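Local coordinates for protein TRAP dicarboxylate transporter, DctP subunit (Ochrobactrum anthropi, PDB 4P47) that probably binds a small organic acid in the bacterial periplasm and delivers it to a TRAP-type membrane transporter, at residues A104-D109 against T316-A321; A145-G150 against Q240-S245. One frame throughout, in Å; residues are numbered along the deposited sequence.

Interaction 1. Residues A104-D109 against T316-A321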
ATOM      1  N   ALA A 104     -15.793  -1.822   1.004  1.00  9.55           N
ATOM      2  CA  ALA A 104     -15.239  -1.184   2.183  1.00 10.06           C
ATOM      3  C   ALA A 104     -13.718  -1.025   2.066  1.00  7.86           C
ATOM      4  O   ALA A 104     -13.179  -0.101   2.671  1.00  9.91           O
ATOM      5  CB  ALA A 104     -15.623  -1.956   3.440  1.00 11.92           C
ATOM      6  N   PHE A 105     -13.051  -1.918   1.337  1.00  8.30           N
ATOM      7  CA  PHE A 105     -11.603  -1.813   1.191  1.00  6.70           C
ATOM      8  C   PHE A 105     -11.166  -0.535   0.469  1.00  8.18           C
ATOM      9  O   PHE A 105      -9.995  -0.167   0.556  1.00  7.68           O
ATOM     10  CB  PHE A 105     -11.027  -3.048   0.515  1.00  8.08           C
ATOM     11  CG  PHE A 105     -10.738  -4.167   1.466  1.00  7.78           C
ATOM     12  CD1 PHE A 105     -11.721  -5.092   1.798  1.00  9.11           C
ATOM     13  CD2 PHE A 105      -9.500  -4.291   2.044  1.00 10.18           C
ATOM     14  CE1 PHE A 105     -11.457  -6.123   2.686  1.00  8.67           C
ATOM     15  CE2 PHE A 105      -9.241  -5.333   2.938  1.00  9.13           C
ATOM     16  CZ  PHE A 105     -10.230  -6.245   3.251  1.00  9.53           C
ATOM     17  N   GLU A 106     -12.062   0.168  -0.214  1.00  7.78           N
ATOM     18  CA  GLU A 106     -11.707   1.466  -0.784  1.00  7.00           C
ATOM     19  C   GLU A 106     -11.264   2.442   0.282  1.00  8.67           C
ATOM     20  O   GLU A 106     -10.531   3.397  -0.011  1.00  8.55           O
ATOM     21  CB  GLU A 106     -12.890   2.011  -1.574  1.00  9.52           C
ATOM     22  CG  GLU A 106     -12.667   3.313  -2.292  1.00 10.30           C
ATOM     23  CD  GLU A 106     -13.841   3.665  -3.172  1.00 13.43           C
ATOM     24  OE1 GLU A 106     -14.926   3.975  -2.616  1.00 14.30           O
ATOM     25  OE2 GLU A 106     -13.688   3.620  -4.399  1.00 19.12           O
ATOM     26  N   ALA A 107     -11.642   2.184   1.530  1.00  7.60           N
ATOM     27  CA  ALA A 107     -11.218   3.054   2.617  1.00  8.51           C
ATOM     28  C   ALA A 107      -9.682   3.162   2.699  1.00  8.79           C
ATOM     29  O   ALA A 107      -9.157   4.200   3.096  1.00  8.37           O
ATOM     30  CB  ALA A 107     -11.795   2.591   3.974  1.00  8.57           C
ATOM     31  N   VAL A 108      -8.950   2.105   2.349  1.00  7.11           N
ATOM     32  CA  VAL A 108      -7.490   2.167   2.500  1.00  7.02           C
ATOM     33  C   VAL A 108      -6.837   3.073   1.469  1.00  6.78           C
ATOM     34  O   VAL A 108      -5.683   3.447   1.627  1.00  7.42           O
ATOM     35  CB  VAL A 108      -6.801   0.782   2.469  1.00  7.06           C
ATOM     36  CG1 VAL A 108      -7.414  -0.164   3.500  1.00  8.92           C
ATOM     37  CG2 VAL A 108      -6.794   0.155   1.085  1.00  7.65           C
ATOM     38  N   ASP A 109      -7.566   3.434   0.425  1.00  6.52           N
ATOM     39  CA  ASP A 109      -7.082   4.378  -0.576  1.00  7.09           C
ATOM     40  C   ASP A 109      -7.422   5.847  -0.259  1.00  6.29           C
ATOM     41  O   ASP A 109      -7.030   6.737  -1.003  1.00  6.92           O
ATOM     42  CB  ASP A 109      -7.662   4.028  -1.945  1.00  8.07           C
ATOM     43  CG  ASP A 109      -7.018   2.802  -2.578  1.00  7.68           C
ATOM     44  OD1 ASP A 109      -5.868   2.457  -2.236  1.00 10.26           O
ATOM     45  OD2 ASP A 109      -7.642   2.223  -3.480  1.00 12.70           O
ATOM     46  N   THR A 316     -18.018   8.042   0.944  1.00 10.53           N
ATOM     47  CA  THR A 316     -18.431   7.481   2.220  1.00 10.38           C
ATOM     48  C   THR A 316     -19.657   6.589   2.062  1.00 11.84           C
ATOM     49  O   THR A 316     -19.737   5.541   2.723  1.00 12.94           O
ATOM     50  CB  THR A 316     -18.679   8.575   3.234  1.00 11.24           C
ATOM     51  OG1 THR A 316     -17.431   9.183   3.550  1.00 13.32           O
ATOM     52  CG2 THR A 316     -19.360   8.037   4.523  1.00 15.27           C
ATOM     53  N   ALA A 317     -20.586   6.944   1.179  1.00 11.66           N
ATOM     54  CA  ALA A 317     -21.829   6.180   1.067  1.00 16.56           C
ATOM     55  C   ALA A 317     -21.504   4.770   0.599  1.00 16.21           C
ATOM     56  O   ALA A 317     -22.044   3.810   1.133  1.00 19.35           O
ATOM     57  CB  ALA A 317     -22.809   6.864   0.114  1.00 18.83           C
ATOM     58  N   GLU A 318     -20.589   4.622  -0.356  1.00 12.95           N
ATOM     59  CA  GLU A 318     -20.332   3.276  -0.888  1.00 13.88           C
ATOM     60  C   GLU A 318     -19.399   2.465   0.007  1.00 13.49           C
ATOM     61  O   GLU A 318     -19.554   1.255   0.127  1.00 15.79           O
ATOM     62  CB  GLU A 318     -19.815   3.314  -2.330  1.00 14.84           C
ATOM     63  CG  GLU A 318     -18.424   3.882  -2.479  1.00 14.85           C
ATOM     64  CD  GLU A 318     -17.971   3.937  -3.930  1.00 23.10           C
ATOM     65  OE1 GLU A 318     -18.782   3.618  -4.819  1.00 32.84           O
ATOM     66  OE2 GLU A 318     -16.804   4.299  -4.186  1.00 16.67           O
ATOM     67  N   ILE A 319     -18.458   3.134   0.665  1.00 11.44           N
ATOM     68  CA  ILE A 319     -17.599   2.475   1.644  1.00 13.40           C
ATOM     69  C   ILE A 319     -18.436   2.016   2.847  1.00 12.10           C
ATOM     70  O   ILE A 319     -18.281   0.892   3.343  1.00 14.88           O
ATOM     71  CB  ILE A 319     -16.459   3.412   2.111  1.00 11.98           C
ATOM     72  CG1 ILE A 319     -15.463   3.635   0.966  1.00 13.35           C
ATOM     73  CG2 ILE A 319     -15.745   2.813   3.312  1.00 14.15           C
ATOM     74  CD1 ILE A 319     -14.464   4.769   1.189  1.00 12.78           C
ATOM     75  N   GLY A 320     -19.313   2.902   3.304  1.00 13.03           N
ATOM     76  CA  GLY A 320     -20.180   2.653   4.441  1.00 13.51           C
ATOM     77  C   GLY A 320     -19.813   3.523   5.633  1.00 14.80           C
ATOM     78  O   GLY A 320     -18.643   3.598   6.025  1.00 13.81           O
ATOM     79  N   ALA A 321     -20.810   4.178   6.225  1.00 13.54           N
ATOM     80  CA  ALA A 321     -20.582   4.981   7.420  1.00 18.04           C
ATOM     81  C   ALA A 321     -19.910   4.183   8.537  1.00 18.48           C
ATOM     82  O   ALA A 321     -19.064   4.709   9.265  1.00 22.04           O
ATOM     83  CB  ALA A 321     -21.907   5.578   7.915  1.00 24.13           C
TER

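Interaction 2. Residues A145-G150 against Q240-S245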
ATOM      1  N   ALA A 145      -2.889 -10.991   7.361  1.00  7.92           N
ATOM      2  CA  ALA A 145      -2.107  -9.902   7.936  1.00  7.32           C
ATOM      3  C   ALA A 145      -2.010  -8.797   6.907  1.00  6.55           C
ATOM      4  O   ALA A 145      -2.227  -9.024   5.710  1.00  6.61           O
ATOM      5  CB  ALA A 145      -0.707 -10.372   8.330  1.00  8.45           C
ATOM      6  N   TYR A 146      -1.694  -7.602   7.379  1.00  5.69           N
ATOM      7  CA  TYR A 146      -1.308  -6.507   6.518  1.00  6.70           C
ATOM      8  C   TYR A 146       0.200  -6.320   6.575  1.00  7.65           C
ATOM      9  O   TYR A 146       0.791  -6.300   7.655  1.00  7.90           O
ATOM     10  CB  TYR A 146      -2.010  -5.206   6.928  1.00  7.86           C
ATOM     11  CG  TYR A 146      -3.500  -5.248   6.787  1.00  5.57           C
ATOM     12  CD1 TYR A 146      -4.098  -5.045   5.560  1.00  6.16           C
ATOM     13  CD2 TYR A 146      -4.322  -5.475   7.877  1.00  6.99           C
ATOM     14  CE1 TYR A 146      -5.470  -5.087   5.406  1.00  6.56           C
ATOM     15  CE2 TYR A 146      -5.691  -5.496   7.732  1.00  6.02           C
ATOM     16  CZ  TYR A 146      -6.258  -5.294   6.502  1.00  6.49           C
ATOM     17  OH  TYR A 146      -7.634  -5.313   6.331  1.00  8.35           O
ATOM     18  N   TRP A 147       0.815  -6.218   5.400  1.00  6.34           N
ATOM     19  CA  TRP A 147       2.229  -5.890   5.274  1.00  6.42           C
ATOM     20  C   TRP A 147       2.310  -4.499   4.615  1.00  6.28           C
ATOM     21  O   TRP A 147       1.274  -3.858   4.390  1.00  6.73           O
ATOM     22  CB  TRP A 147       2.945  -6.926   4.415  1.00  5.62           C
ATOM     23  CG  TRP A 147       3.075  -8.316   4.992  1.00  6.21           C
ATOM     24  CD1 TRP A 147       2.583  -8.788   6.170  1.00  6.76           C
ATOM     25  CD2 TRP A 147       3.750  -9.400   4.371  1.00  5.22           C
ATOM     26  NE1 TRP A 147       2.937 -10.112   6.328  1.00  6.43           N
ATOM     27  CE2 TRP A 147       3.645 -10.507   5.219  1.00  5.73           C
ATOM     28  CE3 TRP A 147       4.422  -9.545   3.144  1.00  6.88           C
ATOM     29  CZ2 TRP A 147       4.192 -11.745   4.884  1.00  6.38           C
ATOM     30  CZ3 TRP A 147       4.972 -10.754   2.824  1.00  6.85           C
ATOM     31  CH2 TRP A 147       4.840 -11.845   3.674  1.00  7.02           C
ATOM     32  N   GLU A 148       3.513  -4.012   4.338  1.00  7.82           N
ATOM     33  CA  GLU A 148       3.655  -2.658   3.802  1.00  8.03           C
ATOM     34  C   GLU A 148       4.121  -2.652   2.363  1.00  8.02           C
ATOM     35  O   GLU A 148       5.075  -3.341   2.030  1.00  8.86           O
ATOM     36  CB  GLU A 148       4.668  -1.878   4.631  1.00  9.04           C
ATOM     37  CG  GLU A 148       4.986  -0.486   4.069  1.00  9.72           C
ATOM     38  CD  GLU A 148       5.697   0.385   5.076  1.00 11.02           C
ATOM     39  OE1 GLU A 148       4.976   1.043   5.845  1.00 11.37           O
ATOM     40  OE2 GLU A 148       6.954   0.404   5.079  1.00 14.13           O
ATOM     41  N   LEU A 149       3.475  -1.858   1.507  1.00  7.65           N
ATOM     42  CA  LEU A 149       4.120  -1.401   0.280  1.00  7.93           C
ATOM     43  C   LEU A 149       4.757  -0.041   0.556  1.00  7.40           C
ATOM     44  O   LEU A 149       5.975   0.085   0.569  1.00 10.15           O
ATOM     45  CB  LEU A 149       3.146  -1.351  -0.902  1.00  8.94           C
ATOM     46  CG  LEU A 149       3.770  -1.187  -2.283  1.00  9.32           C
ATOM     47  CD1 LEU A 149       4.252   0.224  -2.497  1.00 13.23           C
ATOM     48  CD2 LEU A 149       4.904  -2.160  -2.539  1.00 14.74           C
ATOM     49  N   GLY A 150       3.947   0.962   0.854  1.00  7.62           N
ATOM     50  CA  GLY A 150       4.498   2.238   1.270  1.00  9.73           C
ATOM     51  C   GLY A 150       3.616   3.432   0.972  1.00  6.17           C
ATOM     52  O   GLY A 150       2.528   3.309   0.415  1.00  7.09           O
ATOM     53  N   GLN A 240      -0.381  -3.667   2.104  1.00  6.78           N
ATOM     54  CA  GLN A 240      -0.670  -4.884   1.377  1.00  7.58           C
ATOM     55  C   GLN A 240      -1.404  -5.839   2.283  1.00  7.09           C
ATOM     56  O   GLN A 240      -1.262  -5.785   3.524  1.00  9.74           O
ATOM     57  CB  GLN A 240       0.585  -5.509   0.824  1.00  7.78           C
ATOM     58  CG  GLN A 240       1.298  -4.543  -0.098  1.00  8.26           C
ATOM     59  CD  GLN A 240       2.053  -5.235  -1.175  1.00  8.06           C
ATOM     60  OE1 GLN A 240       2.751  -6.225  -0.932  1.00 10.07           O
ATOM     61  NE2 GLN A 240       1.936  -4.721  -2.385  1.00  9.01           N
ATOM     62  N   ILE A 241      -2.264  -6.654   1.718  1.00  6.06           N
ATOM     63  CA  ILE A 241      -2.932  -7.685   2.500  1.00  6.00           C
ATOM     64  C   ILE A 241      -2.439  -9.044   2.017  1.00  5.81           C
ATOM     65  O   ILE A 241      -2.359  -9.336   0.809  1.00  7.23           O
ATOM     66  CB  ILE A 241      -4.467  -7.560   2.437  1.00  6.60           C
ATOM     67  CG1 ILE A 241      -5.116  -8.610   3.333  1.00  7.63           C
ATOM     68  CG2 ILE A 241      -4.968  -7.648   1.010  1.00  7.73           C
ATOM     69  CD1 ILE A 241      -6.603  -8.380   3.547  1.00  8.79           C
ATOM     70  N   VAL A 242      -2.068  -9.884   2.982  1.00  5.15           N
ATOM     71  CA  VAL A 242      -1.712 -11.269   2.732  1.00  6.16           C
ATOM     72  C   VAL A 242      -2.963 -12.110   2.881  1.00  6.94           C
ATOM     73  O   VAL A 242      -3.645 -12.044   3.921  1.00  6.65           O
ATOM     74  CB  VAL A 242      -0.663 -11.746   3.754  1.00  6.36           C
ATOM     75  CG1 VAL A 242      -0.274 -13.203   3.500  1.00  7.87           C
ATOM     76  CG2 VAL A 242       0.586 -10.846   3.726  1.00  8.05           C
ATOM     77  N   MET A 243      -3.284 -12.864   1.838  1.00  5.32           N
ATOM     78  CA  MET A 243      -4.500 -13.653   1.782  1.00  6.59           C
ATOM     79  C   MET A 243      -4.224 -15.091   1.435  1.00  6.79           C
ATOM     80  O   MET A 243      -3.225 -15.433   0.777  1.00  7.17           O
ATOM     81  CB  MET A 243      -5.434 -13.087   0.714  1.00  7.66           C
ATOM     82  CG  MET A 243      -5.991 -11.722   1.058  1.00  7.96           C
ATOM     83  SD  MET A 243      -6.912 -10.901  -0.279  1.00  9.61           S
ATOM     84  CE  MET A 243      -5.599 -10.669  -1.497  1.00 11.49           C
ATOM     85  N   ILE A 244      -5.151 -15.943   1.859  1.00  7.21           N
ATOM     86  CA  ILE A 244      -5.140 -17.339   1.507  1.00  6.82           C
ATOM     87  C   ILE A 244      -6.533 -17.735   0.991  1.00  6.69           C
ATOM     88  O   ILE A 244      -7.548 -17.205   1.439  1.00  8.79           O
ATOM     89  CB  ILE A 244      -4.637 -18.187   2.725  1.00  7.39           C
ATOM     90  CG1 ILE A 244      -4.440 -19.645   2.340  1.00  9.35           C
ATOM     91  CG2 ILE A 244      -5.563 -18.065   3.942  1.00  8.35           C
ATOM     92  CD1 ILE A 244      -3.555 -20.378   3.319  1.00  9.53           C
ATOM     93  N   SER A 245      -6.550 -18.631   0.013  1.00  7.45           N
ATOM     94  CA  SER A 245      -7.787 -19.128  -0.587  1.00  9.09           C
ATOM     95  C   SER A 245      -8.678 -19.792   0.474  1.00  9.69           C
ATOM     96  O   SER A 245      -8.226 -20.664   1.207  1.00  9.53           O
ATOM     97  CB  SER A 245      -7.444 -20.125  -1.692  1.00  9.60           C
ATOM     98  OG  SER A 245      -8.583 -20.849  -2.141  1.00 11.61           O
TER
HETATM   99  O   HOH W   1       4.481  -6.425   1.204  1.00 12.27           O

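Interaction 1. Residues A104-D109 against T316-A321
Ile319 and Glu106 meet at about a right angle where a loop of this periplasmic binding protein fold, residues 104-109, lies against the short helix 316-319 of the C-terminal region. The contact illustrates how one branched side chain can serve three neighbours. The two arms of Ile319 divide the work: CG2 approaches Ala107 CB to 4.0 Å and also comes near Ala104 O, while the other arm carries CD1 to 3.8 Å from Ala107 N. That nitrogen already donates to Ala104 O in a turn of 3-10 type, so the methyl packs beside a satisfied backbone.

Glu106 runs past the same isoleucine. With CG anti to the backbone N (chi1 -177°) and the chain extended beyond it, the acid reaches out from the loop, and its OE1 lies 3.6 Å from Ile319 CG1. Glu318 arrives from the helix across this chain, its own CG held between the backbone N and the carbonyl carbon (chi1 69°). The two carboxylate planes differ by 34°, and Glu106 OE1 stands just 2.5 Å from Glu318 OE2. So short an approach of two acids suggests that an acid group there probably holds a proton.

Helix 321-336 flanks the contact, Thr323 touching both alanines and Val324 touching Ile319. Between the two helices sits Gly320, whose positive phi ends helix 316-319 just before the next helix starts. At this helix end the backbone itself takes part, with Ile319 O 3.9 Å from Ala104 CA.

Interaction 2. Residues A145-G150 against Q240-S245
The long antiparallel strands 141-156 and 229-245, which in solute-binding proteins of this family probably contribute to the hinge between the lobes, pair here through Trp147 and Gln240. Two backbone bonds join these residues: Trp147 N to Gln240 O and Gln240 N to Trp147 O, both 2.8 Å. Val242 N gives Ala145 O a straighter bond of 2.9 Å (171° at the hydrogen).

Side chains alternate between the two faces of the sheet. Trp147 and Val242 share one. Val242 CG2 lies anti to the carbonyl carbon (chi1 to CG1 -180°), which sets this methyl over the indole in a CH-pi contact, 3.4 Å from the centroid of the Trp147 five-membered ring; helix 254-288 also packs against this tryptophan. On the other face Tyr146 and Ile241 lie side by side and point the same way, with Tyr146 CE1 3.9 Å from Ile241 CD1, and the phenol OH is hydrogen-bonded to Gly129 O.

Farther along, Leu149 and Gly150 both face Asn238 in a classic beta bulge. Leu149 CB rests 3.8 Å from Gln240 CG, and the amide beyond is held by Asn94 and Gln44. A water at the indole edge donates to Glu148 O and, at 2.8 Å, to Gln240 OE1.

In the fold
Followed from the N terminus, the chain leaves strand 90-94, passes through the loop 104-109 and helices 117-125 and 127-133, and enters strand 141-156. Ninety residues beyond segment 145-150 it reaches 240-245, at the end of strand 229-245, closing the loop of interaction 2 within the sheet. The loop of interaction 1 closes much later, when the chain reaches helix 316-319 after the long helix 254-288; interaction 2 is therefore nested inside it. Their centres lie about 18 Å apart, yet they touch through Phe105, whose CE2 packs 3.8 Å from Tyr146 OH and 4.1 Å from Ile241 CD1. One loop thus joins the central strands to the C-terminal helices.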